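PDB 4IRX: sugar ABC transporter, periplasmic sugar-binding protein from Caulobacter crescentus, which binds myo-inositol in the periplasm and probably delivers it to an ABC transporter for uptake into the cell. Local coordinates for residues Ile198-Asp203 with Val223-Phe228. Residues are numbered along the deposited sequence; the frame is centred on the assembly and turned at random.
Sequences ILCLND and VKVIGF. With INS (1,2,3,4,5,6-hexahydroxy-cyclohexane), chain C.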
ATOM      1  N   ILE A 198      12.068 -13.016   5.821  1.00  8.71           N
ATOM      2  CA  ILE A 198      12.058 -11.560   5.701  1.00  7.93           C
ATOM      3  C   ILE A 198      10.655 -11.185   5.201  1.00 10.49           C
ATOM      4  O   ILE A 198      10.276 -11.461   4.048  1.00 11.63           O
ATOM      5  CB  ILE A 198      13.136 -11.067   4.705  1.00  8.98           C
ATOM      6  CG1 ILE A 198      14.494 -11.636   5.090  1.00 11.66           C
ATOM      7  CG2 ILE A 198      13.215  -9.560   4.745  1.00 12.25           C
ATOM      8  CD1 ILE A 198      15.623 -11.284   4.132  1.00 13.05           C
ATOM      9  N   LEU A 199       9.890 -10.549   6.076  1.00  9.63           N
ATOM     10  CA  LEU A 199       8.556 -10.063   5.732  1.00 10.05           C
ATOM     11  C   LEU A 199       8.670  -8.630   5.247  1.00  8.48           C
ATOM     12  O   LEU A 199       9.055  -7.735   6.009  1.00 10.57           O
ATOM     13  CB  LEU A 199       7.628 -10.114   6.960  1.00 11.89           C
ATOM     14  CG  LEU A 199       7.254 -11.463   7.573  1.00 15.00           C
ATOM     15  CD1 LEU A 199       6.234 -11.303   8.689  1.00 12.52           C
ATOM     16  CD2 LEU A 199       6.688 -12.405   6.507  1.00 15.57           C
ATOM     17  N   CYS A 200       8.373  -8.417   3.968  1.00  9.12           N
ATOM     18  CA  CYS A 200       8.494  -7.102   3.360  1.00 12.09           C
ATOM     19  C   CYS A 200       7.110  -6.574   3.063  1.00 10.94           C
ATOM     20  O   CYS A 200       6.295  -7.265   2.444  1.00 12.93           O
ATOM     21  CB  CYS A 200       9.282  -7.198   2.062  1.00  9.96           C
ATOM     22  SG  CYS A 200      10.956  -7.768   2.295  1.00 13.18           S
ATOM     23  N   LEU A 201       6.853  -5.341   3.491  1.00  8.06           N
ATOM     24  CA  LEU A 201       5.498  -4.821   3.439  1.00  8.35           C
ATOM     25  C   LEU A 201       5.120  -4.172   2.096  1.00 10.88           C
ATOM     26  O   LEU A 201       4.058  -3.555   1.957  1.00 11.35           O
ATOM     27  CB  LEU A 201       5.216  -3.921   4.648  1.00 10.23           C
ATOM     28  CG  LEU A 201       4.806  -4.670   5.929  1.00 11.74           C
ATOM     29  CD1 LEU A 201       5.700  -5.828   6.330  1.00 18.46           C
ATOM     30  CD2 LEU A 201       4.707  -3.677   7.059  1.00 12.26           C
ATOM     31  N   ASN A 202       5.979  -4.326   1.086  1.00  8.26           N
ATOM     32  CA  ASN A 202       5.532  -4.234  -0.300  1.00 10.68           C
ATOM     33  C   ASN A 202       6.438  -5.056  -1.204  1.00 11.20           C
ATOM     34  O   ASN A 202       7.528  -5.466  -0.799  1.00 11.52           O
ATOM     35  CB  ASN A 202       5.291  -2.782  -0.806  1.00  9.40           C
ATOM     36  CG  ASN A 202       6.547  -2.057  -1.236  1.00  9.27           C
ATOM     37  OD1 ASN A 202       7.651  -2.587  -1.168  1.00 13.21           O
ATOM     38  ND2 ASN A 202       6.386  -0.831  -1.693  1.00 10.83           N
ATOM     39  N   ASP A 203       5.972  -5.310  -2.415  1.00 10.02           N
ATOM     40  CA  ASP A 203       6.693  -6.194  -3.340  1.00 10.97           C
ATOM     41  C   ASP A 203       7.928  -5.525  -3.923  1.00 11.80           C
ATOM     42  O   ASP A 203       8.912  -6.189  -4.175  1.00 11.54           O
ATOM     43  CB  ASP A 203       5.804  -6.634  -4.504  1.00 11.90           C
ATOM     44  CG  ASP A 203       4.822  -7.728  -4.122  1.00 11.96           C
ATOM     45  OD1 ASP A 203       5.055  -8.458  -3.115  1.00 12.53           O
ATOM     46  OD2 ASP A 203       3.829  -7.852  -4.869  1.00 13.40           O
ATOM     47  N   VAL A 223      16.275 -18.682   3.472  1.00 15.53           N
ATOM     48  CA  VAL A 223      15.933 -17.321   3.890  1.00 13.52           C
ATOM     49  C   VAL A 223      14.786 -16.934   2.974  1.00 18.04           C
ATOM     50  O   VAL A 223      14.996 -16.553   1.828  1.00 23.13           O
ATOM     51  CB  VAL A 223      17.119 -16.357   3.729  1.00 15.54           C
ATOM     52  CG1 VAL A 223      16.752 -14.940   4.211  1.00 20.33           C
ATOM     53  CG2 VAL A 223      18.329 -16.905   4.472  1.00 15.09           C
ATOM     54  N   LYS A 224      13.567 -17.024   3.500  1.00 15.51           N
ATOM     55  CA  LYS A 224      12.358 -16.849   2.717  1.00 13.77           C
ATOM     56  C   LYS A 224      11.855 -15.424   2.728  1.00 16.53           C
ATOM     57  O   LYS A 224      11.798 -14.789   3.777  1.00 17.59           O
ATOM     58  CB  LYS A 224      11.274 -17.772   3.246  1.00 13.57           C
ATOM     59  CG  LYS A 224      11.650 -19.230   3.139  1.00 16.86           C
ATOM     60  CD  LYS A 224      10.492 -20.126   3.491  1.00 25.33           C
ATOM     61  CE  LYS A 224      10.893 -21.602   3.385  1.00 31.98           C
ATOM     62  NZ  LYS A 224      11.239 -22.008   1.993  1.00 34.79           N
ATOM     63  N   VAL A 225      11.416 -14.956   1.566  1.00 14.82           N
ATOM     64  CA  VAL A 225      10.939 -13.587   1.439  1.00 13.04           C
ATOM     65  C   VAL A 225       9.457 -13.578   1.095  1.00 13.51           C
ATOM     66  O   VAL A 225       9.024 -14.295   0.201  1.00 12.89           O
ATOM     67  CB  VAL A 225      11.737 -12.828   0.331  1.00 13.09           C
ATOM     68  CG1 VAL A 225      11.145 -11.465   0.039  1.00 14.42           C
ATOM     69  CG2 VAL A 225      13.217 -12.694   0.725  1.00 16.53           C
ATOM     70  N   ILE A 226       8.688 -12.771   1.833  1.00 12.97           N
ATOM     71  CA  ILE A 226       7.265 -12.589   1.605  1.00 10.38           C
ATOM     72  C   ILE A 226       7.037 -11.124   1.370  1.00 10.60           C
ATOM     73  O   ILE A 226       7.621 -10.280   2.067  1.00 12.22           O
ATOM     74  CB  ILE A 226       6.419 -13.005   2.823  1.00 15.42           C
ATOM     75  CG1 ILE A 226       6.637 -14.468   3.148  1.00 19.86           C
ATOM     76  CG2 ILE A 226       4.948 -12.792   2.547  1.00 15.22           C
ATOM     77  CD1 ILE A 226       5.486 -15.037   3.911  1.00 29.75           C
ATOM     78  N   GLY A 227       6.230 -10.810   0.361  1.00 11.14           N
ATOM     79  CA  GLY A 227       5.912  -9.426   0.050  1.00  9.73           C
ATOM     80  C   GLY A 227       4.435  -9.102   0.243  1.00  9.20           C
ATOM     81  O   GLY A 227       3.677  -9.811   0.903  1.00 11.96           O
ATOM     82  N   PHE A 228       4.050  -8.009  -0.381  1.00 11.24           N
ATOM     83  CA  PHE A 228       2.689  -7.491  -0.295  1.00  9.30           C
ATOM     84  C   PHE A 228       2.490  -6.678  -1.556  1.00  7.87           C
ATOM     85  O   PHE A 228       3.326  -5.835  -1.881  1.00  9.92           O
ATOM     86  CB  PHE A 228       2.566  -6.598   0.958  1.00 10.69           C
ATOM     87  CG  PHE A 228       1.141  -6.436   1.477  1.00 10.10           C
ATOM     88  CD1 PHE A 228       0.216  -5.657   0.789  1.00 10.20           C
ATOM     89  CD2 PHE A 228       0.746  -7.056   2.664  1.00 11.34           C
ATOM     90  CE1 PHE A 228      -1.116  -5.504   1.270  1.00 10.46           C
ATOM     91  CE2 PHE A 228      -0.560  -6.912   3.168  1.00 12.00           C
ATOM     92  CZ  PHE A 228      -1.504  -6.129   2.468  1.00 11.20           C
TER
HETATM   93  C1  INS C 401       0.397   0.371  -0.692  1.00  8.24           C
HETATM   94  C2  INS C 401       1.327  -0.548  -1.412  1.00  8.99           C
HETATM   95  C3  INS C 401       2.550   0.230  -1.824  1.00  8.66           C
HETATM   96  C4  INS C 401       3.248   0.773  -0.618  1.00 10.19           C
HETATM   97  C5  INS C 401       2.366   1.727   0.096  1.00  8.58           C
HETATM   98  C6  INS C 401       1.063   1.066   0.480  1.00 10.68           C
HETATM   99  O1  INS C 401      -0.743  -0.329  -0.264  1.00  8.29           O
HETATM  100  O2  INS C 401       1.657  -1.623  -0.587  1.00 10.06           O
HETATM  101  O3  INS C 401       3.417  -0.574  -2.586  1.00  9.33           O
HETATM  102  O4  INS C 401       4.450   1.380  -0.974  1.00 11.40           O
HETATM  103  O5  INS C 401       3.034   2.223   1.211  1.00 10.97           O
HETATM  104  O6  INS C 401       0.224   1.944   1.185  1.00  8.84           O
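Leu-199 and Ile-226 lie side by side and point the same way from neighbouring parallel strands, CD2 of Leu-199 resting 3.7 Å from CB of Ile-226. Ile-198 and Val-225 occupy the other face of the sheet, where Ile-198 also sends CD1 obliquely across CG1 of Val-223 (3.8 Å). CG1 of Ile-198 stands beside the backbone N (chi1 -53°), which lets the chain run out to that valine. Between the two faces, Ile-198 N bonds to Lys-224 O, Ile-226 N to Ile-198 O, and Cys-200 N to Ile-226 O, all nearly straight.

Past the strands this regular bonding ends, though CA-H...O contacts continue from Gly-227 to Cys-200 O and from Asn-202 to Phe-228 O, and side chains join in. With CG of Phe-228 anti to its N (chi1 -157°), CB meets Leu-201 O at 3.5 Å while the ring makes a cation-pi contact with Arg-149. Asp-203 opens helix 203-215 and turns its carboxylate back against residues 227-228; a CB on Gly-227 would collide with OD1. Thr-246 grips OD1, and Ile-231 N grips OD2. An alanine in place of Asp-203 would probably leave both donors without their acceptor and the loop after Phe-228, held through Ile-231 N, less firmly tied.

Asn-202, the helix N-cap, splits its amide: OD1 caps Met-205 N, which fixes the amide's rotation and turns one N-H, the one on the side away from OD1, between myo-inositol O4 (3.0 Å from ND2) and O3 (3.1 Å), a bifurcated bond with both arms bent. Backbone bonds thus join the strands, apolar pairs pack on their two faces, and this beta-alpha-beta unit places a ligand-binding amide at the C-terminal ends of parallel strands, as is usual for the fold.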